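Local coordinates for protein arylalkylamine N-Acetyltransferase like 5b (Aedes aegypti, PDB 4FD4) that probably transfers an acyl group from acetyl-CoA or a longer acyl-CoA to the amine of serotonin, dopamine and related arylalkylamines, at residues I23-Y28 with K42-D47; E49-S54 with K99-I104; G79-G84 with L110-A115; V90-T95 with D103-L108. All blocks are in the same frame, centred on the assembly; numbering follows the deposited sequence.

Contact 1. Residues I23-Y28 with K42-D47; sequences ILHRIY and KSHTLD
His25 and His44 meet in a T-shaped (edge-to-face) imidazole pair, which joins helix 17-28 of the GNAT fold to the turn leading into helix 46-53. His44 is the stem: its edge points at one face of His25, with CE1 standing 3.8 Å above that ring's plane and over its centre. The ring planes are turned 89° to each other and the centroids lie 4.9 Å apart, which meets the definition of an edge-to-face pair. NE2 of His44 is close by as well, 3.8 Å from NE2 of His25, too long for a bond between the two nitrogens. Both look to the carboxylate of Glu49 instead: His44 NE2 is hydrogen-bonded to its OE1, and His25 NE2 makes a weak bond to the same oxygen. The CB of His44 points toward the helix, and chi1 82° sets CG between the backbone N and the carbonyl carbon; Tyr29 also stacks on this ring. Further out, the chain around His44 is tied down on both sides. Ser43 OG donates to His44 O on a lone pair in the carbonyl plane, while Thr45 occupies the N-cap of helix 46-53. The hydroxyl of that cap residue bonds to the second helical side chain, Thr45 OG1 reaching Asp47 OD2 at 2.6 Å nearly along the C-O axis.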
loop_
_atom_site.group_PDB
_atom_site.type_symbol
_atom_site.label_atom_id
_atom_site.label_comp_id
_atom_site.label_asym_id
_atom_site.label_seq_id
_atom_site.Cartn_x
_atom_site.Cartn_y
_atom_site.Cartn_z
ATOM N N ILE A 23 -8.553 10.236 -6.577
ATOM C CA ILE A 23 -8.274 8.956 -7.206
ATOM C C ILE A 23 -8.365 7.853 -6.149
ATOM O O ILE A 23 -8.880 6.751 -6.420
ATOM C CB ILE A 23 -6.941 8.951 -8.031
ATOM C CG1 ILE A 23 -6.750 7.608 -8.747
ATOM C CG2 ILE A 23 -5.752 9.344 -7.171
ATOM C CD1 ILE A 23 -7.569 7.471 -10.021
ATOM N N LEU A 24 -7.941 8.163 -4.919
ATOM C CA LEU A 24 -8.007 7.148 -3.874
ATOM C C LEU A 24 -9.462 6.781 -3.610
ATOM O O LEU A 24 -9.802 5.607 -3.474
ATOM C CB LEU A 24 -7.337 7.621 -2.568
ATOM C CG LEU A 24 -5.807 7.715 -2.573
ATOM C CD1 LEU A 24 -5.321 8.329 -1.247
ATOM C CD2 LEU A 24 -5.151 6.351 -2.813
ATOM N N HIS A 25 -10.324 7.785 -3.547
ATOM C CA HIS A 25 -11.742 7.515 -3.306
ATOM C C HIS A 25 -12.289 6.632 -4.428
ATOM O O HIS A 25 -13.131 5.773 -4.192
ATOM C CB HIS A 25 -12.539 8.821 -3.317
ATOM C CG HIS A 25 -12.696 9.471 -1.978
ATOM N ND1 HIS A 25 -13.929 9.616 -1.367
ATOM C CD2 HIS A 25 -11.799 10.054 -1.154
ATOM C CE1 HIS A 25 -13.772 10.247 -0.219
ATOM N NE2 HIS A 25 -12.491 10.526 -0.060
ATOM N N ARG A 26 -11.807 6.844 -5.652
ATOM C CA ARG A 26 -12.523 6.308 -6.824
ATOM C C ARG A 26 -12.131 4.879 -7.166
ATOM O O ARG A 26 -12.989 4.034 -7.421
ATOM C CB ARG A 26 -12.307 7.215 -8.049
ATOM C CG ARG A 26 -13.314 6.998 -9.185
ATOM C CD ARG A 26 -13.027 7.905 -10.382
ATOM N NE ARG A 26 -11.971 7.365 -11.237
ATOM C CZ ARG A 26 -10.922 8.055 -11.677
ATOM N NH1 ARG A 26 -10.011 7.466 -12.458
ATOM N NH2 ARG A 26 -10.774 9.332 -11.341
ATOM N N ILE A 27 -10.834 4.602 -7.154
ATOM C CA ILE A 27 -10.349 3.309 -7.624
ATOM C C ILE A 27 -9.651 2.480 -6.557
ATOM O O ILE A 27 -9.477 1.273 -6.721
ATOM C CB ILE A 27 -9.394 3.460 -8.826
ATOM C CG1 ILE A 27 -8.097 4.152 -8.405
ATOM C CG2 ILE A 27 -10.071 4.228 -9.971
ATOM C CD1 ILE A 27 -6.994 4.050 -9.454
ATOM N N TYR A 28 -9.250 3.103 -5.455
ATOM C CA TYR A 28 -8.499 2.345 -4.452
ATOM C C TYR A 28 -9.373 1.775 -3.327
ATOM O O TYR A 28 -9.548 0.559 -3.221
ATOM C CB TYR A 28 -7.346 3.177 -3.866
ATOM C CG TYR A 28 -6.649 2.459 -2.726
ATOM C CD1 TYR A 28 -5.939 1.281 -2.946
ATOM C CD2 TYR A 28 -6.695 2.961 -1.437
ATOM C CE1 TYR A 28 -5.309 0.612 -1.897
ATOM C CE2 TYR A 28 -6.065 2.311 -0.386
ATOM C CZ TYR A 28 -5.378 1.137 -0.620
ATOM O OH TYR A 28 -4.754 0.499 0.437
ATOM N N LYS A 42 -17.513 -1.526 5.325
ATOM C CA LYS A 42 -16.520 -1.555 4.259
ATOM C C LYS A 42 -15.946 -0.175 3.916
ATOM O O LYS A 42 -14.919 -0.079 3.241
ATOM C CB LYS A 42 -17.112 -2.207 3.001
ATOM C CG LYS A 42 -18.315 -1.459 2.421
ATOM C CD LYS A 42 -18.898 -2.170 1.197
ATOM C CE LYS A 42 -19.328 -3.600 1.520
ATOM N NZ LYS A 42 -18.286 -4.615 1.170
ATOM N N SER A 43 -16.597 0.890 4.367
ATOM C CA SER A 43 -16.139 2.234 4.006
ATOM C C SER A 43 -14.832 2.592 4.708
ATOM O O SER A 43 -14.590 2.167 5.847
ATOM C CB SER A 43 -17.190 3.293 4.337
ATOM O OG SER A 43 -16.739 4.578 3.931
ATOM N N HIS A 44 -13.994 3.375 4.032
ATOM C CA HIS A 44 -12.782 3.892 4.668
ATOM C C HIS A 44 -13.096 5.091 5.569
ATOM O O HIS A 44 -14.156 5.717 5.470
ATOM C CB HIS A 44 -11.689 4.223 3.636
ATOM C CG HIS A 44 -11.855 5.556 2.971
ATOM N ND1 HIS A 44 -12.598 5.728 1.814
ATOM C CD2 HIS A 44 -11.353 6.771 3.272
ATOM C CE1 HIS A 44 -12.552 6.991 1.450
ATOM N NE2 HIS A 44 -11.802 7.654 2.319
ATOM N N THR A 45 -12.174 5.394 6.473
ATOM C CA THR A 45 -12.372 6.474 7.422
ATOM C C THR A 45 -11.443 7.629 7.093
ATOM O O THR A 45 -10.523 7.485 6.273
ATOM C CB THR A 45 -12.058 6.017 8.850
ATOM O OG1 THR A 45 -10.696 5.570 8.911
ATOM C CG2 THR A 45 -12.975 4.879 9.271
ATOM N N LEU A 46 -11.670 8.764 7.747
ATOM C CA LEU A 46 -10.827 9.944 7.567
ATOM C C LEU A 46 -9.385 9.726 8.048
ATOM O O LEU A 46 -8.448 10.259 7.456
ATOM C CB LEU A 46 -11.437 11.165 8.257
ATOM C CG LEU A 46 -10.776 12.514 7.931
ATOM C CD1 LEU A 46 -10.829 12.810 6.435
ATOM C CD2 LEU A 46 -11.399 13.672 8.721
ATOM N N ASP A 47 -9.183 8.956 9.114
ATOM C CA ASP A 47 -7.808 8.762 9.587
ATOM C C ASP A 47 -6.950 7.902 8.637
ATOM O O ASP A 47 -5.730 8.121 8.510
ATOM C CB ASP A 47 -7.682 8.379 11.091
ATOM C CG ASP A 47 -8.710 7.358 11.569
ATOM O OD1 ASP A 47 -8.590 6.943 12.757
ATOM O OD2 ASP A 47 -9.623 6.972 10.811
#

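Contact 2. Residues E49-S54 with K99-I104; sequences ERFSLS and KKWGDI
Phe51 and Trp101 stand on two helical backbones, one near the C-terminal end of helix 46-53 and the other in the opening turns of helix 99-115. Regular i to i+4 bonds document both: Leu53 N to Glu49 O at 2.9 Å, and Asp103 N to Lys99 O at 2.9 Å. The backbones keep well apart, with Phe51 CA 9.6 Å from Trp101 CA, and two side chains whose first bonds point toward the opposite segment fill the distance. Each has CG anti to the backbone N (chi1 175° for Phe51, 179° for Trp101), which extends it away from its own helix. The benzo part of the indole does the touching: Trp101 CZ2 lies 3.5 Å from Phe51 CB and equally near CG, while CH2 reaches Phe51 CD1 at 3.8 Å. With ring planes at 44° the pair is neither a stack nor a T-shaped contact. Phe51 does make edge-to-face pairs with Phe55 and His130, and a glycerol, probably from the crystallisation liquor, lies about 4 Å from its side chain. Away from the aromatic pair, Lys100 NZ bonds to the carbonyls of Thr35, Gly41 and Ser43, and Lys99 NZ forms a salt bridge to the syn lone pair of Asp103 OD2. What joins the two helices here is therefore apolar, held by shape and dispersion and without a directional bond between the aromatic groups.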
loop_
_atom_site.group_PDB
_atom_site.type_symbol
_atom_site.label_atom_id
_atom_site.label_comp_id
_atom_site.label_asym_id
_atom_site.label_seq_id
_atom_site.Cartn_x
_atom_site.Cartn_y
_atom_site.Cartn_z
ATOM N N GLU A 49 -7.506 7.885 5.281
ATOM C CA GLU A 49 -7.229 8.859 4.254
ATOM C C GLU A 49 -6.066 9.784 4.624
ATOM O O GLU A 49 -5.162 10.043 3.816
ATOM C CB GLU A 49 -8.502 9.675 4.023
ATOM C CG GLU A 49 -8.475 10.577 2.838
ATOM C CD GLU A 49 -9.876 11.058 2.493
ATOM O OE1 GLU A 49 -10.666 10.267 1.926
ATOM O OE2 GLU A 49 -10.185 12.215 2.825
ATOM N N ARG A 50 -6.078 10.288 5.850
ATOM C CA ARG A 50 -5.004 11.160 6.299
ATOM C C ARG A 50 -3.654 10.461 6.231
ATOM O O ARG A 50 -2.644 11.074 5.844
ATOM C CB ARG A 50 -5.253 11.653 7.726
ATOM C CG ARG A 50 -4.228 12.674 8.197
ATOM C CD ARG A 50 -4.606 13.299 9.535
ATOM N NE ARG A 50 -4.745 12.284 10.572
ATOM C CZ ARG A 50 -5.908 11.894 11.084
ATOM N NH1 ARG A 50 -7.041 12.451 10.663
ATOM N NH2 ARG A 50 -5.937 10.952 12.021
ATOM N N PHE A 51 -3.628 9.193 6.631
ATOM C CA PHE A 51 -2.388 8.427 6.534
ATOM C C PHE A 51 -1.900 8.402 5.086
ATOM O O PHE A 51 -0.754 8.745 4.800
ATOM C CB PHE A 51 -2.588 6.996 7.021
ATOM C CG PHE A 51 -1.362 6.110 6.837
ATOM C CD1 PHE A 51 -1.309 5.172 5.816
ATOM C CD2 PHE A 51 -0.273 6.225 7.691
ATOM C CE1 PHE A 51 -0.183 4.360 5.642
ATOM C CE2 PHE A 51 0.855 5.414 7.532
ATOM C CZ PHE A 51 0.900 4.484 6.507
ATOM N N SER A 52 -2.772 7.992 4.171
ATOM C CA SER A 52 -2.356 7.880 2.780
ATOM C C SER A 52 -1.890 9.210 2.178
ATOM O O SER A 52 -0.890 9.259 1.463
ATOM C CB SER A 52 -3.465 7.252 1.939
ATOM O OG SER A 52 -3.783 5.971 2.446
ATOM N N LEU A 53 -2.595 10.297 2.477
ATOM C CA LEU A 53 -2.247 11.581 1.897
ATOM C C LEU A 53 -1.008 12.199 2.544
ATOM O O LEU A 53 -0.365 13.055 1.942
ATOM C CB LEU A 53 -3.418 12.558 1.989
ATOM C CG LEU A 53 -4.664 12.249 1.156
ATOM C CD1 LEU A 53 -5.726 13.314 1.443
ATOM C CD2 LEU A 53 -4.361 12.206 -0.339
ATOM N N SER A 54 -0.677 11.785 3.765
ATOM C CA SER A 54 0.510 12.334 4.412
ATOM C C SER A 54 1.754 12.114 3.535
ATOM O O SER A 54 2.761 12.783 3.718
ATOM C CB SER A 54 0.729 11.728 5.802
ATOM O OG SER A 54 1.057 10.351 5.701
ATOM N N LYS A 99 -12.024 3.162 15.405
ATOM C CA LYS A 99 -11.583 1.820 15.738
ATOM C C LYS A 99 -11.133 1.086 14.482
ATOM O O LYS A 99 -10.187 0.313 14.531
ATOM C CB LYS A 99 -12.669 1.019 16.471
ATOM C CG LYS A 99 -12.266 -0.445 16.705
ATOM C CD LYS A 99 -12.867 -1.017 17.978
ATOM C CE LYS A 99 -12.617 -2.515 18.090
ATOM N NZ LYS A 99 -11.187 -2.882 17.905
ATOM N N LYS A 100 -11.805 1.329 13.357
ATOM C CA LYS A 100 -11.455 0.619 12.129
ATOM C C LYS A 100 -10.009 0.879 11.729
ATOM O O LYS A 100 -9.270 -0.054 11.375
ATOM C CB LYS A 100 -12.378 1.000 10.970
ATOM C CG LYS A 100 -11.985 0.321 9.658
ATOM C CD LYS A 100 -13.028 0.510 8.563
ATOM C CE LYS A 100 -12.579 -0.130 7.265
ATOM N NZ LYS A 100 -13.701 -0.310 6.284
ATOM N N TRP A 101 -9.613 2.144 11.762
ATOM C CA TRP A 101 -8.250 2.493 11.355
ATOM C C TRP A 101 -7.240 1.945 12.354
ATOM O O TRP A 101 -6.168 1.515 11.951
ATOM C CB TRP A 101 -8.053 3.997 11.140
ATOM C CG TRP A 101 -6.623 4.359 10.750
ATOM C CD1 TRP A 101 -5.777 5.208 11.412
ATOM C CD2 TRP A 101 -5.882 3.849 9.633
ATOM N NE1 TRP A 101 -4.567 5.274 10.761
ATOM C CE2 TRP A 101 -4.601 4.438 9.669
ATOM C CE3 TRP A 101 -6.179 2.955 8.595
ATOM C CZ2 TRP A 101 -3.621 4.169 8.716
ATOM C CZ3 TRP A 101 -5.198 2.676 7.650
ATOM C CH2 TRP A 101 -3.938 3.285 7.719
ATOM N N GLY A 102 -7.577 1.959 13.643
ATOM C CA GLY A 102 -6.717 1.330 14.647
ATOM C C GLY A 102 -6.493 -0.156 14.393
ATOM O O GLY A 102 -5.358 -0.656 14.461
ATOM N N ASP A 103 -7.577 -0.864 14.079
ATOM C CA ASP A 103 -7.498 -2.285 13.763
ATOM C C ASP A 103 -6.655 -2.547 12.518
ATOM O O ASP A 103 -5.832 -3.486 12.478
ATOM C CB ASP A 103 -8.900 -2.887 13.562
ATOM C CG ASP A 103 -9.733 -2.905 14.839
ATOM O OD1 ASP A 103 -10.976 -3.023 14.716
ATOM O OD2 ASP A 103 -9.154 -2.797 15.951
ATOM N N ILE A 104 -6.869 -1.728 11.490
ATOM C CA ILE A 104 -6.099 -1.886 10.250
ATOM C C ILE A 104 -4.618 -1.614 10.499
ATOM O O ILE A 104 -3.748 -2.358 10.028
ATOM C CB ILE A 104 -6.644 -1.008 9.100
ATOM C CG1 ILE A 104 -8.008 -1.542 8.651
ATOM C CG2 ILE A 104 -5.682 -1.026 7.913
ATOM C CD1 ILE A 104 -8.766 -0.602 7.711
#

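Contact 3. Residues G79-G84 with L110-A115; sequences GPIQPG and LLERTA
Ile81 packs against the carboxylate of Glu112, joining the end of strand 71-81 in the GNAT sheet to the last turns of helix 99-115. The strand enters the segment at Gly79, whose backbone pairs with His128 of the antiparallel neighbour 126-134; Ile81 pairs likewise with Ala126. The backbone aims CB of Ile81 at the helix, 3.4 Å from Glu112 OE2, and chi1 of 55° puts CG2 anti to the carbonyl carbon, where it meets the carboxylate 3.7 Å from Glu112 OE1. The extended glutamate comes from the opposite direction, its CG anti to the backbone N, so a carboxylate rests on aliphatic carbon without a polar bond to it. At Gln82 the side chain points away; the backbone O lies 4.1 Å from Glu112 OE2, and the backbone N donates to Asp85 OD1. Pro83 leads on to Gly84, the N-cap of helix 85-95, where phi 105° and psi -24° would press a CB into the carbonyl O of Pro83 and so call for glycine. Asp85, Pro86 and Met89 of that helix also touch Glu112. On its own helix, Leu110 O accepts Thr114 N at 2.9 Å and Thr114 OG1 at 3.0 Å from opposite faces of its carbonyl plane.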
loop_
_atom_site.group_PDB
_atom_site.type_symbol
_atom_site.label_atom_id
_atom_site.label_comp_id
_atom_site.label_asym_id
_atom_site.label_seq_id
_atom_site.Cartn_x
_atom_site.Cartn_y
_atom_site.Cartn_z
ATOM N N GLY A 79 6.493 4.802 1.212
ATOM C CA GLY A 79 7.197 5.581 2.224
ATOM C C GLY A 79 8.258 4.700 2.851
ATOM O O GLY A 79 8.253 3.487 2.636
ATOM N N PRO A 80 9.166 5.300 3.640
ATOM C CA PRO A 80 10.218 4.491 4.261
ATOM C C PRO A 80 9.636 3.651 5.387
ATOM O O PRO A 80 8.653 4.044 6.008
ATOM C CB PRO A 80 11.199 5.539 4.808
ATOM C CG PRO A 80 10.328 6.773 5.062
ATOM C CD PRO A 80 9.221 6.721 4.023
ATOM N N ILE A 81 10.221 2.483 5.624
ATOM C CA ILE A 81 9.941 1.748 6.856
ATOM C C ILE A 81 11.278 1.449 7.513
ATOM O O ILE A 81 12.313 1.394 6.840
ATOM C CB ILE A 81 9.171 0.433 6.608
ATOM C CG1 ILE A 81 9.931 -0.436 5.607
ATOM C CG2 ILE A 81 7.753 0.733 6.114
ATOM C CD1 ILE A 81 9.291 -1.798 5.378
ATOM N N GLN A 82 11.259 1.265 8.824
ATOM C CA GLN A 82 12.491 0.991 9.538
ATOM C C GLN A 82 12.210 0.333 10.879
ATOM O O GLN A 82 11.083 0.388 11.377
ATOM C CB GLN A 82 13.285 2.276 9.728
ATOM C CG GLN A 82 12.682 3.240 10.723
ATOM C CD GLN A 82 13.518 4.493 10.881
ATOM O OE1 GLN A 82 13.929 5.108 9.892
ATOM N NE2 GLN A 82 13.775 4.881 12.129
ATOM N N PRO A 83 13.229 -0.326 11.458
ATOM C CA PRO A 83 13.009 -0.959 12.762
ATOM C C PRO A 83 12.373 0.042 13.716
ATOM O O PRO A 83 12.753 1.219 13.703
ATOM C CB PRO A 83 14.431 -1.334 13.216
ATOM C CG PRO A 83 15.170 -1.573 11.940
ATOM C CD PRO A 83 14.603 -0.538 10.963
ATOM N N GLY A 84 11.402 -0.413 14.503
ATOM C CA GLY A 84 10.696 0.458 15.425
ATOM C C GLY A 84 9.299 0.820 14.947
ATOM O O GLY A 84 8.417 1.135 15.754
ATOM N N LEU A 110 1.536 -5.839 12.040
ATOM C CA LEU A 110 1.842 -7.276 12.098
ATOM C C LEU A 110 2.519 -7.726 10.809
ATOM O O LEU A 110 3.508 -8.476 10.832
ATOM C CB LEU A 110 0.566 -8.093 12.312
ATOM C CG LEU A 110 0.642 -9.608 12.073
ATOM C CD1 LEU A 110 1.630 -10.273 13.024
ATOM C CD2 LEU A 110 -0.740 -10.223 12.235
ATOM N N LEU A 111 1.978 -7.269 9.682
ATOM C CA LEU A 111 2.547 -7.622 8.388
ATOM C C LEU A 111 4.008 -7.188 8.342
ATOM O O LEU A 111 4.893 -7.964 7.940
ATOM C CB LEU A 111 1.750 -6.986 7.250
ATOM C CG LEU A 111 0.354 -7.579 7.032
ATOM C CD1 LEU A 111 -0.518 -6.597 6.269
ATOM C CD2 LEU A 111 0.438 -8.914 6.307
ATOM N N GLU A 112 4.261 -5.959 8.787
ATOM C CA GLU A 112 5.600 -5.391 8.698
ATOM C C GLU A 112 6.559 -6.118 9.636
ATOM O O GLU A 112 7.701 -6.417 9.283
ATOM C CB GLU A 112 5.580 -3.890 9.001
ATOM C CG GLU A 112 6.895 -3.217 8.706
ATOM C CD GLU A 112 6.879 -1.716 8.943
ATOM O OE1 GLU A 112 5.827 -1.057 8.738
ATOM O OE2 GLU A 112 7.946 -1.195 9.318
ATOM N N ARG A 113 6.073 -6.413 10.832
ATOM C CA ARG A 113 6.872 -7.058 11.867
ATOM C C ARG A 113 7.246 -8.465 11.436
ATOM O O ARG A 113 8.370 -8.907 11.644
ATOM C CB ARG A 113 6.087 -7.111 13.178
ATOM C CG ARG A 113 6.974 -7.229 14.413
ATOM C CD ARG A 113 6.152 -7.580 15.641
ATOM N NE ARG A 113 5.181 -6.549 16.013
ATOM C CZ ARG A 113 5.471 -5.464 16.732
ATOM N NH1 ARG A 113 4.516 -4.592 17.034
ATOM N NH2 ARG A 113 6.715 -5.238 17.137
ATOM N N THR A 114 6.305 -9.158 10.806
ATOM C CA THR A 114 6.537 -10.531 10.375
ATOM C C THR A 114 7.507 -10.569 9.208
ATOM O O THR A 114 8.385 -11.441 9.138
ATOM C CB THR A 114 5.224 -11.229 9.952
ATOM O OG1 THR A 114 4.339 -11.318 11.080
ATOM C CG2 THR A 114 5.516 -12.626 9.444
ATOM N N ALA A 115 7.336 -9.634 8.276
ATOM C CA ALA A 115 8.211 -9.589 7.114
ATOM C C ALA A 115 9.630 -9.279 7.556
ATOM O O ALA A 115 10.582 -9.887 7.074
ATOM C CB ALA A 115 7.725 -8.558 6.110
#

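Contact 4. Residues V90-T95 with D103-L108; sequences VEEAAT and DILKLL
Leu105 meets Ala93 at the closest CA pair of segments 90-95 and 103-108, 5.9 Å apart. The CB atoms of both residues point across the interface and lie 4.1 Å from each other. Only the small methyl of alanine has to be accommodated on one side, which fits so short a backbone separation. Further along Leu105, the CD1 methyl comes to 4.0 Å from the backbone N of Ala93. The same methyl lies against the end of Glu92, 3.9 Å from OE1, with the glutamate CG and CD about as close. The two side chains cross at roughly a right angle, Glu92 arriving as an extended arm with CG anti to the backbone N. Its outer part also touches Trp101, one turn before Leu105. The pairing belongs to an antiparallel helical hairpin: the axes of segments 90-95 and 103-108 approach to 8.5 Å with 173° between their N-to-C directions, and only a short connection separates helix 85-95 from helix 99-115. Both helices lie in the excursion that leaves the GNAT sheet after strand 71-81 and returns at strand 126-134. At Lys106 the methylene chain takes over as the packing surface, its CG 4.0 Å from Ala93 CB on the flank next to Leu105. CG sits beside the backbone N (chi1 -67°) and the chain is extended from there, so that CE also passes Ala93 CB, at 4.2 Å. The ammonium carries on beyond the alanine to a long, weak ion pair with Glu195. Leu108, three residues after Leu105, packs on Met89 of helix 85-95, as Leu105 also does.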
loop_
_atom_site.group_PDB
_atom_site.type_symbol
_atom_site.label_atom_id
_atom_site.label_comp_id
_atom_site.label_asym_id
_atom_site.label_seq_id
_atom_site.Cartn_x
_atom_site.Cartn_y
_atom_site.Cartn_z
ATOM N N VAL A 90 1.438 0.525 16.508
ATOM C CA VAL A 90 0.541 0.028 17.560
ATOM C C VAL A 90 0.141 1.175 18.507
ATOM O O VAL A 90 -1.045 1.331 18.903
ATOM C CB VAL A 90 1.199 -1.159 18.322
ATOM C CG1 VAL A 90 0.340 -1.610 19.484
ATOM C CG2 VAL A 90 1.438 -2.326 17.363
ATOM N N GLU A 91 1.125 2.003 18.843
ATOM C CA GLU A 91 0.850 3.155 19.698
ATOM C C GLU A 91 -0.146 4.099 19.026
ATOM O O GLU A 91 -1.137 4.510 19.634
ATOM C CB GLU A 91 2.128 3.908 20.052
ATOM C CG GLU A 91 1.855 5.164 20.862
ATOM C CD GLU A 91 3.102 5.735 21.516
ATOM O OE1 GLU A 91 4.217 5.262 21.199
ATOM O OE2 GLU A 91 2.961 6.658 22.349
ATOM N N GLU A 92 0.114 4.427 17.762
ATOM C CA GLU A 92 -0.793 5.280 17.002
ATOM C C GLU A 92 -2.191 4.671 16.986
ATOM O O GLU A 92 -3.191 5.387 17.061
ATOM C CB GLU A 92 -0.277 5.508 15.570
ATOM C CG GLU A 92 -1.094 6.529 14.781
ATOM C CD GLU A 92 -0.679 6.650 13.318
ATOM O OE1 GLU A 92 -1.531 7.054 12.494
ATOM O OE2 GLU A 92 0.494 6.357 12.992
ATOM N N ALA A 93 -2.255 3.344 16.907
ATOM C CA ALA A 93 -3.530 2.643 16.833
ATOM C C ALA A 93 -4.327 2.874 18.101
ATOM O O ALA A 93 -5.559 2.962 18.068
ATOM C CB ALA A 93 -3.314 1.151 16.605
ATOM N N ALA A 94 -3.615 2.950 19.223
ATOM C CA ALA A 94 -4.263 3.207 20.512
ATOM C C ALA A 94 -4.869 4.615 20.668
ATOM O O ALA A 94 -5.649 4.855 21.591
ATOM C CB ALA A 94 -3.295 2.923 21.657
ATOM N N THR A 95 -4.503 5.547 19.793
ATOM C CA THR A 95 -4.909 6.944 19.974
ATOM C C THR A 95 -5.697 7.512 18.779
ATOM O O THR A 95 -6.192 8.643 18.824
ATOM C CB THR A 95 -3.687 7.842 20.281
ATOM O OG1 THR A 95 -2.945 8.088 19.081
ATOM C CG2 THR A 95 -2.764 7.172 21.292
ATOM N N ASP A 103 -7.577 -0.864 14.079
ATOM C CA ASP A 103 -7.498 -2.285 13.763
ATOM C C ASP A 103 -6.655 -2.547 12.518
ATOM O O ASP A 103 -5.832 -3.486 12.478
ATOM C CB ASP A 103 -8.900 -2.887 13.562
ATOM C CG ASP A 103 -9.733 -2.905 14.839
ATOM O OD1 ASP A 103 -10.976 -3.023 14.716
ATOM O OD2 ASP A 103 -9.154 -2.797 15.951
ATOM N N ILE A 104 -6.869 -1.728 11.490
ATOM C CA ILE A 104 -6.099 -1.886 10.250
ATOM C C ILE A 104 -4.618 -1.614 10.499
ATOM O O ILE A 104 -3.748 -2.358 10.028
ATOM C CB ILE A 104 -6.644 -1.008 9.100
ATOM C CG1 ILE A 104 -8.008 -1.542 8.651
ATOM C CG2 ILE A 104 -5.682 -1.026 7.913
ATOM C CD1 ILE A 104 -8.766 -0.602 7.711
ATOM N N LEU A 105 -4.342 -0.568 11.262
ATOM C CA LEU A 105 -2.979 -0.215 11.653
ATOM C C LEU A 105 -2.283 -1.368 12.366
ATOM O O LEU A 105 -1.114 -1.656 12.086
ATOM C CB LEU A 105 -2.993 1.009 12.565
ATOM C CG LEU A 105 -2.640 2.345 11.933
ATOM C CD1 LEU A 105 -2.911 3.482 12.925
ATOM C CD2 LEU A 105 -1.177 2.337 11.499
ATOM N N LYS A 106 -2.987 -2.022 13.288
ATOM C CA LYS A 106 -2.420 -3.211 13.939
ATOM C C LYS A 106 -2.132 -4.333 12.968
ATOM O O LYS A 106 -1.086 -4.988 13.060
ATOM C CB LYS A 106 -3.330 -3.723 15.056
ATOM C CG LYS A 106 -3.442 -2.797 16.251
ATOM C CD LYS A 106 -4.558 -3.304 17.144
ATOM C CE LYS A 106 -4.810 -2.376 18.310
ATOM N NZ LYS A 106 -5.821 -2.967 19.225
ATOM N N LEU A 107 -3.058 -4.574 12.045
ATOM C CA LEU A 107 -2.799 -5.560 10.990
ATOM C C LEU A 107 -1.550 -5.248 10.140
ATOM O O LEU A 107 -0.713 -6.126 9.885
ATOM C CB LEU A 107 -4.021 -5.722 10.089
ATOM C CG LEU A 107 -3.826 -6.527 8.804
ATOM C CD1 LEU A 107 -3.421 -7.979 9.096
ATOM C CD2 LEU A 107 -5.108 -6.486 7.985
ATOM N N LEU A 108 -1.436 -4.002 9.701
ATOM C CA LEU A 108 -0.290 -3.544 8.909
ATOM C C LEU A 108 1.012 -3.702 9.680
ATOM O O LEU A 108 2.034 -4.140 9.133
ATOM C CB LEU A 108 -0.462 -2.073 8.522
ATOM C CG LEU A 108 -1.629 -1.755 7.589
ATOM C CD1 LEU A 108 -1.715 -0.245 7.318
ATOM C CD2 LEU A 108 -1.485 -2.529 6.296
#

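Contact 1 lies at the surface, whereas contacts 2, 3 and 4 are partly buried. Helix 99-115 serves three of them in turn: its first turns meet helix 46-53 in contact 2, its middle meets helix 85-95 in contact 4, and its end meets strand 71-81 in contact 3. Helix 46-53 links contacts 1 and 2, and Glu49, in a segment of contact 2, is the polar anchor of contact 1. The chemistry shifts accordingly, from imidazoles gathered at a carboxylate, through an oblique aromatic pair and aliphatic hairpin packing, to a carboxylate against isoleucine. Contacts 1 and 3, about 23 Å apart between centres, lie on opposite sides of the chain's centre.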